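Local coordinates for protein benzyl alcohol dehydrogenase (Acinetobacter calcoaceticus, PDB 1F8F) that probably catalyses the reversible, NAD-dependent oxidation of benzyl alcohol to benzaldehyde, as a zinc-containing member of the medium-chain alcohol dehydrogenase family, at residues Ala10-Pro13 and Asp18-Leu21; Lys158-Val163 and Glu327-Tyr332; Leu228-Gln233 and Asp340-Phe345; His238-Lys243 and Ala249-Ile254. All blocks are in the same frame, centred on the assembly; numbering follows the deposited sequence.

Contacts 3 and 4 belong together: helix 225-234, used in contact 3, runs into strand 238-241, used in contact 4, and Leu228 packs against that strand. Contact 2 touches contact 3 where Tyr332 meets Asp340. Both are apolar, but contact 3 joins a Rossmann helix to the chain returning to the mixed sheet, while contact 2 packs strand 156-159 and its loop on helix 321-333. Contact 2 is the most buried of the four, whereas contact 3 is small and partly open. Contact 1 stands apart, its centre about 22 Å from that of the chain, and is the one contact with backbone hydrogen bonds across it. Contact 4, its centre farther out at about 26 Å, adds a CH-pi contact to its aliphatic packing.

Contact 1: Ala10-Pro13 and Asp18-Leu21; sequences AVTP and DFEL
Ala10 and Val11 pair with Leu21 and Glu20 where the two strands of an antiparallel beta hairpin, 5-11 and 20-26, come together near the turn. The strands meet as a hydrogen-bonded pair, Val11 with Glu20, next to a non-hydrogen-bonded pair, Ala10 with Leu21. Val11 N gives a nearly straight bond to Glu20 O at 3.0 Å (166° at the hydrogen), while the return bond from Glu20 N to Val11 O is weak at 3.4 Å. Two CA-H...O contacts, Ala10 to Glu20 O and Phe19 to Val11 O, add to this pairing.

The side chains divide between the two faces of the hairpin. On the face of Ala10 and Leu21, one leucine branch reaches back, with CD2 lying 3.9 Å from Ala10 CB. The Phe19 side chain runs beside that of Thr12 and points the same way. With chi1 -67°, Thr12 OG1 stands beside its own backbone N and approaches the phenylalanine ring obliquely, 3.4 Å from CE1. Ile351 of helix 351-360 also packs on the Phe19 side chain, and Asn352 of the same helix donates to Phe19 O, tying the hairpin to that helix.

Glu20 starts from the other face, the one it shares with Val11. Its chain stays extended beyond CG and carries the carboxylate obliquely across the Pro13 ring. OE1 is held by Gln22 NE2, which helps fix the rotation of the group. The second oxygen, OE2, lies against the proline, 3.2 Å from Pro13 CG.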
# COMPACT_ATOMS: atom_id res chain seq x y z
N ALA A 10 -30.26 -31.41 11.84
CA ALA A 10 -29.99 -31.37 13.26
C ALA A 10 -30.46 -30.06 13.87
O ALA A 10 -29.89 -29.00 13.56
CB ALA A 10 -28.48 -31.54 13.48
N VAL A 11 -31.36 -30.07 14.85
CA VAL A 11 -31.88 -28.89 15.50
C VAL A 11 -31.30 -28.62 16.88
O VAL A 11 -31.09 -29.55 17.67
CB VAL A 11 -33.41 -29.07 15.63
CG1 VAL A 11 -33.99 -27.98 16.53
CG2 VAL A 11 -34.13 -29.10 14.28
N THR A 12 -31.01 -27.36 17.22
CA THR A 12 -30.53 -27.00 18.54
C THR A 12 -31.71 -26.37 19.28
O THR A 12 -31.93 -25.18 19.14
CB THR A 12 -29.36 -26.03 18.44
OG1 THR A 12 -28.19 -26.63 17.87
CG2 THR A 12 -28.98 -25.54 19.82
N PRO A 13 -32.48 -27.13 20.06
CA PRO A 13 -33.69 -26.66 20.70
C PRO A 13 -33.58 -25.64 21.79
O PRO A 13 -34.59 -24.93 21.89
CB PRO A 13 -34.41 -27.93 21.19
CG PRO A 13 -33.85 -28.97 20.27
CD PRO A 13 -32.36 -28.60 20.25
N ASP A 18 -28.57 -30.55 23.25
CA ASP A 18 -27.84 -31.39 22.32
C ASP A 18 -28.48 -31.33 20.93
O ASP A 18 -29.70 -31.24 20.84
CB ASP A 18 -27.95 -32.84 22.78
CG ASP A 18 -26.85 -33.47 23.59
OD1 ASP A 18 -25.93 -32.79 24.10
OD2 ASP A 18 -26.92 -34.73 23.67
N PHE A 19 -27.72 -31.49 19.86
CA PHE A 19 -28.31 -31.61 18.52
C PHE A 19 -29.18 -32.89 18.53
O PHE A 19 -28.79 -33.95 19.08
CB PHE A 19 -27.23 -31.72 17.44
CG PHE A 19 -26.25 -30.59 17.35
CD1 PHE A 19 -26.54 -29.44 16.59
CD2 PHE A 19 -25.07 -30.61 18.06
CE1 PHE A 19 -25.65 -28.39 16.55
CE2 PHE A 19 -24.19 -29.53 18.02
CZ PHE A 19 -24.48 -28.42 17.28
N GLU A 20 -30.34 -32.86 17.88
CA GLU A 20 -31.27 -33.97 17.72
C GLU A 20 -31.70 -33.98 16.24
O GLU A 20 -31.95 -32.88 15.72
CB GLU A 20 -32.56 -33.86 18.51
CG GLU A 20 -32.67 -33.31 19.91
CD GLU A 20 -34.00 -32.68 20.29
OE1 GLU A 20 -35.03 -32.83 19.58
OE2 GLU A 20 -34.04 -31.96 21.35
N LEU A 21 -31.83 -35.12 15.61
CA LEU A 21 -32.22 -35.15 14.20
C LEU A 21 -33.73 -35.02 14.07
O LEU A 21 -34.45 -35.65 14.86
CB LEU A 21 -31.66 -36.43 13.57
CG LEU A 21 -30.15 -36.48 13.35
CD1 LEU A 21 -29.70 -37.70 12.57
CD2 LEU A 21 -29.62 -35.20 12.71

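Contact 2: Lys158-Val163 and Glu327-Tyr332; sequences KVTKDV and ELVRLY. With SO4 (sulfate ion), chain E.
The Tyr332 ring meets Val163 through one ring carbon: the valine methyl CG1 approaches obliquely, 4.1 Å from CE2. The ring of Phe339 packs edge-to-face with the same tyrosine. The other flat group, the Arg330 guanidinium, leaves the helix away from this apolar seam. A sulfate ion, probably from the crystallisation liquor, sits at its edge near the guanidinium plane, and NH2 makes a weak bond to sulfate O4 at 2.6 Å with a bent angle of 130°. The same NH2 also donates to Ala191 O of the second subunit. Glu327 OE2 comes equally near the sulfate, 2.6 Å from O4, so the anion is close to a basic and an acidic side chain at once.

The seam itself is made of methyl groups. Val329 carries its middle, with a different branch for each neighbour. Its CG1, anti to the backbone N (chi1 174°), meets Thr160 CG2 at 4.1 Å. The other branch, CG2, meets Val159 CG1 at 4.2 Å, the two valines crossing at about a right angle. Thr160 directs its hydroxyl to its own loop: OG1 accepts from Asp162 N at 3.3 Å, forming an ST turn in the loop.

Here strand 156-159 and the loop that follows lie against helix 321-333. Val88 of strand 86-89 and Leu168 pack on Val159, Leu171 covers Val329, and Arg330 and Leu331 of the helix pack on Ser216 of the second subunit.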
# COMPACT_ATOMS: atom_id res chain seq x y z
N LYS A 158 -18.05 -22.25 -6.47
CA LYS A 158 -17.77 -23.39 -7.34
C LYS A 158 -16.34 -23.87 -7.16
O LYS A 158 -15.41 -23.06 -7.23
CB LYS A 158 -18.06 -23.09 -8.81
CG LYS A 158 -17.58 -24.14 -9.80
CD LYS A 158 -18.44 -24.11 -11.07
CE LYS A 158 -17.61 -24.41 -12.31
NZ LYS A 158 -18.48 -24.33 -13.55
N VAL A 159 -16.15 -25.17 -6.93
CA VAL A 159 -14.80 -25.72 -6.88
C VAL A 159 -14.72 -26.95 -7.79
O VAL A 159 -15.71 -27.51 -8.27
CB VAL A 159 -14.28 -26.08 -5.48
CG1 VAL A 159 -14.26 -24.95 -4.48
CG2 VAL A 159 -15.09 -27.24 -4.91
N THR A 160 -13.49 -27.38 -7.99
CA THR A 160 -13.16 -28.48 -8.89
C THR A 160 -13.75 -29.81 -8.50
O THR A 160 -13.77 -30.14 -7.31
CB THR A 160 -11.63 -28.63 -9.00
OG1 THR A 160 -11.35 -29.56 -10.03
CG2 THR A 160 -10.93 -29.09 -7.75
N LYS A 161 -14.12 -30.66 -9.46
CA LYS A 161 -14.62 -31.99 -9.16
C LYS A 161 -13.48 -32.99 -8.95
O LYS A 161 -13.70 -34.15 -8.61
CB LYS A 161 -15.50 -32.52 -10.29
CG LYS A 161 -16.83 -31.80 -10.45
CD LYS A 161 -17.70 -32.43 -11.52
CE LYS A 161 -18.88 -31.59 -11.97
NZ LYS A 161 -19.89 -31.36 -10.89
N ASP A 162 -12.24 -32.55 -9.05
CA ASP A 162 -11.07 -33.38 -8.92
C ASP A 162 -10.61 -33.62 -7.49
O ASP A 162 -9.54 -34.22 -7.29
CB ASP A 162 -9.89 -32.75 -9.69
CG ASP A 162 -9.92 -32.78 -11.19
OD1 ASP A 162 -10.94 -33.09 -11.86
OD2 ASP A 162 -8.87 -32.47 -11.79
N VAL A 163 -11.30 -33.10 -6.49
CA VAL A 163 -10.93 -33.30 -5.09
C VAL A 163 -12.21 -33.77 -4.42
O VAL A 163 -13.29 -33.30 -4.76
CB VAL A 163 -10.42 -32.01 -4.45
CG1 VAL A 163 -10.18 -32.15 -2.94
CG2 VAL A 163 -9.11 -31.54 -5.07
N GLU A 327 -8.17 -20.26 -4.55
CA GLU A 327 -6.73 -20.19 -4.44
C GLU A 327 -6.23 -21.22 -3.40
O GLU A 327 -5.25 -21.94 -3.62
CB GLU A 327 -6.18 -18.79 -4.13
CG GLU A 327 -6.25 -17.78 -5.27
CD GLU A 327 -6.11 -16.35 -4.84
OE1 GLU A 327 -6.11 -15.94 -3.67
OE2 GLU A 327 -5.97 -15.48 -5.75
N LEU A 328 -6.93 -21.34 -2.26
CA LEU A 328 -6.51 -22.36 -1.30
C LEU A 328 -6.65 -23.77 -1.88
O LEU A 328 -5.77 -24.59 -1.64
CB LEU A 328 -7.27 -22.24 0.01
CG LEU A 328 -7.12 -20.90 0.76
CD1 LEU A 328 -8.03 -20.96 1.99
CD2 LEU A 328 -5.68 -20.55 1.06
N VAL A 329 -7.70 -24.14 -2.58
CA VAL A 329 -7.84 -25.49 -3.15
C VAL A 329 -6.69 -25.77 -4.12
O VAL A 329 -6.22 -26.92 -4.22
CB VAL A 329 -9.16 -25.67 -3.92
CG1 VAL A 329 -9.27 -27.01 -4.63
CG2 VAL A 329 -10.40 -25.52 -3.04
N ARG A 330 -6.27 -24.77 -4.89
CA ARG A 330 -5.15 -24.94 -5.83
C ARG A 330 -3.85 -25.13 -5.06
O ARG A 330 -3.06 -25.94 -5.48
CB ARG A 330 -5.00 -23.73 -6.77
CG ARG A 330 -3.77 -23.58 -7.63
CD ARG A 330 -3.39 -22.14 -7.97
NE ARG A 330 -4.34 -21.17 -8.29
CZ ARG A 330 -5.10 -20.17 -8.56
NH1 ARG A 330 -6.39 -20.39 -8.87
NH2 ARG A 330 -4.73 -18.88 -8.52
N LEU A 331 -3.59 -24.43 -3.98
CA LEU A 331 -2.36 -24.57 -3.19
C LEU A 331 -2.27 -25.94 -2.55
O LEU A 331 -1.23 -26.63 -2.53
CB LEU A 331 -2.33 -23.41 -2.18
CG LEU A 331 -1.84 -22.08 -2.76
CD1 LEU A 331 -1.92 -21.04 -1.65
CD2 LEU A 331 -0.37 -22.17 -3.26
N TYR A 332 -3.45 -26.44 -2.13
CA TYR A 332 -3.57 -27.78 -1.59
C TYR A 332 -3.27 -28.80 -2.71
O TYR A 332 -2.50 -29.72 -2.40
CB TYR A 332 -4.99 -28.05 -1.05
CG TYR A 332 -5.34 -29.50 -0.79
CD1 TYR A 332 -4.82 -30.16 0.31
CD2 TYR A 332 -6.16 -30.24 -1.63
CE1 TYR A 332 -5.07 -31.49 0.59
CE2 TYR A 332 -6.46 -31.58 -1.40
CZ TYR A 332 -5.91 -32.20 -0.29
OH TYR A 332 -6.17 -33.51 0.00
S SO4 E . -6.41 -15.83 -9.22
O1 SO4 E . -7.82 -16.12 -8.83
O2 SO4 E . -6.28 -14.33 -9.39
O3 SO4 E . -6.14 -16.43 -10.57
O4 SO4 E . -5.48 -16.37 -8.19

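Contact 3: Leu228-Gln233 and Asp340-Phe345; sequences LELAKQ and DQLVKF
Leu230 is the residue of 228-233 that reaches across, meeting Leu342 and the backbone of Gln341. Before it in the sequence, Leu228 belongs to another side of helix 225-234 and packs on Asn241 of strand 238-241. At Leu230 the side chain turns to the second segment: CG is anti to the backbone N (chi1 173°), and the branch then carries CD2 to 4.3 Å from Leu342 CD2. This is a loose van der Waals contact between methyl groups, with no hydrogen bond between the segments. The same CD2 lies 4.4 Å from Gln341 O. Next comes Ala231, which faces inward onto Leu204. One residue further, Lys232 reaches the loop that follows its helix, where NZ donates to Ala236 O.

On the other segment, Leu342 closes a short 3-10 segment just before strand 343-347, and its side chain lies about 8 Å from the bound NAD. The contact thus joins a helix of the Rossmann fold to the chain as it returns to the mixed sheet, where strand 343-347 runs parallel to 365-369. Leu204 of helix 201-213 and Leu364, in the loop leading into strand 365-369, each pack on both Leu230 and Leu342.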
# COMPACT_ATOMS: atom_id res chain seq x y z
N LEU A 228 0.78 -28.99 19.99
CA LEU A 228 2.13 -28.46 19.76
C LEU A 228 2.96 -29.50 18.99
O LEU A 228 3.84 -29.10 18.22
CB LEU A 228 2.92 -28.06 20.99
CG LEU A 228 2.56 -26.90 21.89
CD1 LEU A 228 3.46 -26.84 23.12
CD2 LEU A 228 2.63 -25.52 21.20
N GLU A 229 2.68 -30.79 19.15
CA GLU A 229 3.47 -31.73 18.38
C GLU A 229 3.09 -31.74 16.90
O GLU A 229 3.93 -31.93 16.03
CB GLU A 229 3.39 -33.19 18.93
CG GLU A 229 3.46 -33.11 20.46
CD GLU A 229 4.85 -33.53 20.91
OE1 GLU A 229 5.02 -34.59 21.57
OE2 GLU A 229 5.82 -32.84 20.57
N LEU A 230 1.80 -31.52 16.66
CA LEU A 230 1.29 -31.48 15.30
C LEU A 230 1.83 -30.22 14.65
O LEU A 230 2.29 -30.23 13.50
CB LEU A 230 -0.25 -31.53 15.25
CG LEU A 230 -0.98 -31.34 13.92
CD1 LEU A 230 -0.62 -32.47 12.92
CD2 LEU A 230 -2.50 -31.39 14.02
N ALA A 231 1.86 -29.10 15.38
CA ALA A 231 2.35 -27.88 14.70
C ALA A 231 3.73 -28.06 14.09
O ALA A 231 3.99 -27.77 12.93
CB ALA A 231 2.32 -26.69 15.65
N LYS A 232 4.64 -28.57 14.89
CA LYS A 232 6.01 -28.89 14.57
C LYS A 232 6.16 -29.85 13.40
O LYS A 232 7.05 -29.71 12.57
CB LYS A 232 6.55 -29.66 15.79
CG LYS A 232 7.82 -29.13 16.36
CD LYS A 232 8.98 -29.25 15.37
CE LYS A 232 9.92 -28.09 15.78
NZ LYS A 232 10.83 -27.78 14.65
N GLN A 233 5.30 -30.87 13.35
CA GLN A 233 5.22 -31.82 12.24
C GLN A 233 4.68 -31.05 11.02
O GLN A 233 5.06 -31.40 9.90
CB GLN A 233 4.37 -33.03 12.60
CG GLN A 233 4.75 -33.84 13.83
CD GLN A 233 3.71 -34.85 14.27
OE1 GLN A 233 2.62 -34.87 13.69
NE2 GLN A 233 3.97 -35.74 15.22
N ASP A 340 -5.82 -30.90 5.04
CA ASP A 340 -6.41 -32.19 5.32
C ASP A 340 -5.81 -32.87 6.56
O ASP A 340 -6.39 -33.80 7.12
CB ASP A 340 -6.29 -33.18 4.16
CG ASP A 340 -4.92 -33.58 3.71
OD1 ASP A 340 -3.90 -32.90 3.93
OD2 ASP A 340 -4.82 -34.68 3.14
N GLN A 341 -4.65 -32.47 7.06
CA GLN A 341 -4.11 -33.05 8.28
C GLN A 341 -4.79 -32.57 9.56
O GLN A 341 -4.46 -33.18 10.56
CB GLN A 341 -2.59 -32.88 8.45
CG GLN A 341 -1.96 -33.29 7.13
CD GLN A 341 -0.84 -34.26 7.18
OE1 GLN A 341 -1.05 -35.37 7.72
NE2 GLN A 341 0.28 -33.76 6.60
N LEU A 342 -5.69 -31.60 9.51
CA LEU A 342 -6.39 -31.20 10.74
C LEU A 342 -7.72 -31.95 10.90
O LEU A 342 -8.51 -31.74 11.85
CB LEU A 342 -6.67 -29.69 10.62
CG LEU A 342 -5.52 -28.82 10.14
CD1 LEU A 342 -5.89 -27.33 9.99
CD2 LEU A 342 -4.32 -28.88 11.08
N VAL A 343 -8.08 -32.77 9.92
CA VAL A 343 -9.42 -33.34 9.86
C VAL A 343 -9.74 -34.72 10.37
O VAL A 343 -8.95 -35.61 10.01
CB VAL A 343 -9.85 -33.22 8.36
CG1 VAL A 343 -11.04 -34.01 7.94
CG2 VAL A 343 -10.15 -31.70 8.15
N LYS A 344 -10.91 -34.88 11.02
CA LYS A 344 -11.39 -36.22 11.37
C LYS A 344 -12.91 -36.33 11.10
O LYS A 344 -13.70 -35.47 11.49
CB LYS A 344 -11.08 -36.59 12.82
CG LYS A 344 -11.58 -37.95 13.29
CD LYS A 344 -11.50 -38.11 14.81
CE LYS A 344 -11.63 -39.52 15.35
NZ LYS A 344 -12.99 -40.11 15.11
N PHE A 345 -13.35 -37.35 10.38
CA PHE A 345 -14.74 -37.56 9.98
C PHE A 345 -15.62 -38.28 11.00
O PHE A 345 -15.17 -39.22 11.64
CB PHE A 345 -14.77 -38.35 8.67
CG PHE A 345 -14.27 -37.66 7.44
CD1 PHE A 345 -14.99 -36.67 6.81
CD2 PHE A 345 -13.06 -38.06 6.85
CE1 PHE A 345 -14.53 -36.05 5.66
CE2 PHE A 345 -12.59 -37.45 5.70
CZ PHE A 345 -13.33 -36.42 5.10

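Contact 4: His238-Lys243 and Ala249-Ile254; sequences HVINSK and AAIKEI
His238 and Ile240 turn toward Ile254 and Ala250 where strand 238-241, an outermost strand of the parallel Rossmann sheet in this chain, is covered by helix 247-254. This is the strand-to-helix step of a beta-alpha-beta unit, with strand and helix nearly antiparallel at 160° and their axes 10.1 Å apart.

The first kind of interaction is CH-pi. Ile254 CG2 sits over the imidazole face of His238, 3.7 Å from the ring centroid and only 5° off its normal. The isoleucine's other arm comes over the CG-CD2 margin of the ring from the same side, its CD1 3.7 Å from His238 CD2, so both branches press on the histidine.

Aliphatic packing makes up the rest. Ile240 CD1 lies among three helix residues, nearest to Ala250 CB at 3.8 Å, then Ile251 CG1 at 4.0 Å, with Ile254 CD1 a little farther off. Ile219 of the neighbouring strand 217-222 packs on His238, Ile240 and Ile254 alike.

No hydrogen bond crosses between the two segments; polar side-chain bonds lie at the strand's end, near Ser242, which touches the bound NAD. Asn241 ND2 donates to Glu225 OE1, while OD1 closes an Asx turn, accepting from Lys243 N on a lone pair at 3.1 Å.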
# COMPACT_ATOMS: atom_id res chain seq x y z
N HIS A 238 9.68 -23.47 15.82
CA HIS A 238 9.71 -23.39 17.24
C HIS A 238 8.29 -23.55 17.81
O HIS A 238 7.35 -23.08 17.16
CB HIS A 238 10.22 -22.06 17.85
CG HIS A 238 11.61 -21.73 17.42
ND1 HIS A 238 11.91 -21.29 16.13
CD2 HIS A 238 12.79 -21.83 18.09
CE1 HIS A 238 13.22 -21.12 16.04
NE2 HIS A 238 13.79 -21.47 17.21
N VAL A 239 8.20 -24.32 18.91
CA VAL A 239 6.96 -24.53 19.62
C VAL A 239 7.17 -24.12 21.07
O VAL A 239 8.29 -24.24 21.57
CB VAL A 239 6.41 -25.97 19.52
CG1 VAL A 239 5.91 -26.21 18.09
CG2 VAL A 239 7.39 -27.05 19.99
N ILE A 240 6.19 -23.58 21.79
CA ILE A 240 6.26 -23.10 23.16
C ILE A 240 4.99 -23.45 23.95
O ILE A 240 3.85 -23.14 23.56
CB ILE A 240 6.36 -21.54 23.20
CG1 ILE A 240 7.74 -21.01 22.81
CG2 ILE A 240 6.01 -20.93 24.54
CD1 ILE A 240 7.69 -19.58 22.33
N ASN A 241 5.16 -24.02 25.13
CA ASN A 241 4.04 -24.32 26.04
C ASN A 241 3.86 -23.16 27.00
O ASN A 241 4.66 -22.99 27.91
CB ASN A 241 4.32 -25.64 26.76
CG ASN A 241 3.17 -26.25 27.54
OD1 ASN A 241 2.40 -25.55 28.21
ND2 ASN A 241 3.00 -27.56 27.48
N SER A 242 2.82 -22.34 26.88
CA SER A 242 2.61 -21.19 27.72
C SER A 242 2.08 -21.49 29.12
O SER A 242 1.65 -20.53 29.78
CB SER A 242 1.65 -20.15 27.15
OG SER A 242 0.29 -20.44 27.44
N LYS A 243 2.10 -22.74 29.57
CA LYS A 243 1.73 -23.10 30.93
C LYS A 243 3.01 -23.25 31.75
O LYS A 243 3.10 -22.82 32.88
CB LYS A 243 0.89 -24.37 30.98
CG LYS A 243 0.23 -24.55 32.35
CD LYS A 243 -1.02 -25.40 32.26
CE LYS A 243 -2.24 -24.54 31.89
NZ LYS A 243 -3.35 -25.49 31.55
N ALA A 249 9.19 -13.85 26.68
CA ALA A 249 10.63 -13.90 26.81
C ALA A 249 11.17 -14.90 25.78
O ALA A 249 12.16 -14.55 25.16
CB ALA A 249 11.04 -14.35 28.21
N ALA A 250 10.46 -16.03 25.66
CA ALA A 250 10.95 -16.98 24.66
C ALA A 250 10.83 -16.34 23.28
O ALA A 250 11.82 -16.28 22.54
CB ALA A 250 10.23 -18.32 24.82
N ILE A 251 9.68 -15.84 22.87
CA ILE A 251 9.56 -15.20 21.54
C ILE A 251 10.60 -14.13 21.38
O ILE A 251 11.24 -14.12 20.32
CB ILE A 251 8.14 -14.61 21.29
CG1 ILE A 251 7.11 -15.71 21.35
CG2 ILE A 251 8.09 -13.90 19.93
CD1 ILE A 251 5.65 -15.47 21.43
N LYS A 252 10.89 -13.23 22.32
CA LYS A 252 11.89 -12.18 22.10
C LYS A 252 13.31 -12.68 21.89
O LYS A 252 14.05 -12.17 20.99
CB LYS A 252 11.85 -11.19 23.28
CG LYS A 252 10.94 -9.97 23.11
CD LYS A 252 10.61 -9.38 24.47
CE LYS A 252 9.62 -8.24 24.38
NZ LYS A 252 10.26 -6.88 24.40
N GLU A 253 13.69 -13.74 22.66
CA GLU A 253 15.07 -14.27 22.43
C GLU A 253 15.18 -14.99 21.10
O GLU A 253 16.20 -14.85 20.41
CB GLU A 253 15.55 -15.11 23.62
CG GLU A 253 14.81 -16.37 23.99
CD GLU A 253 14.75 -16.83 25.45
OE1 GLU A 253 15.28 -16.20 26.38
OE2 GLU A 253 14.16 -17.90 25.80
N ILE A 254 14.19 -15.76 20.68
CA ILE A 254 14.19 -16.49 19.42
C ILE A 254 14.26 -15.54 18.21
O ILE A 254 14.95 -15.86 17.23
CB ILE A 254 12.87 -17.31 19.30
CG1 ILE A 254 12.89 -18.49 20.31
CG2 ILE A 254 12.57 -17.89 17.92
CD1 ILE A 254 11.55 -19.25 20.44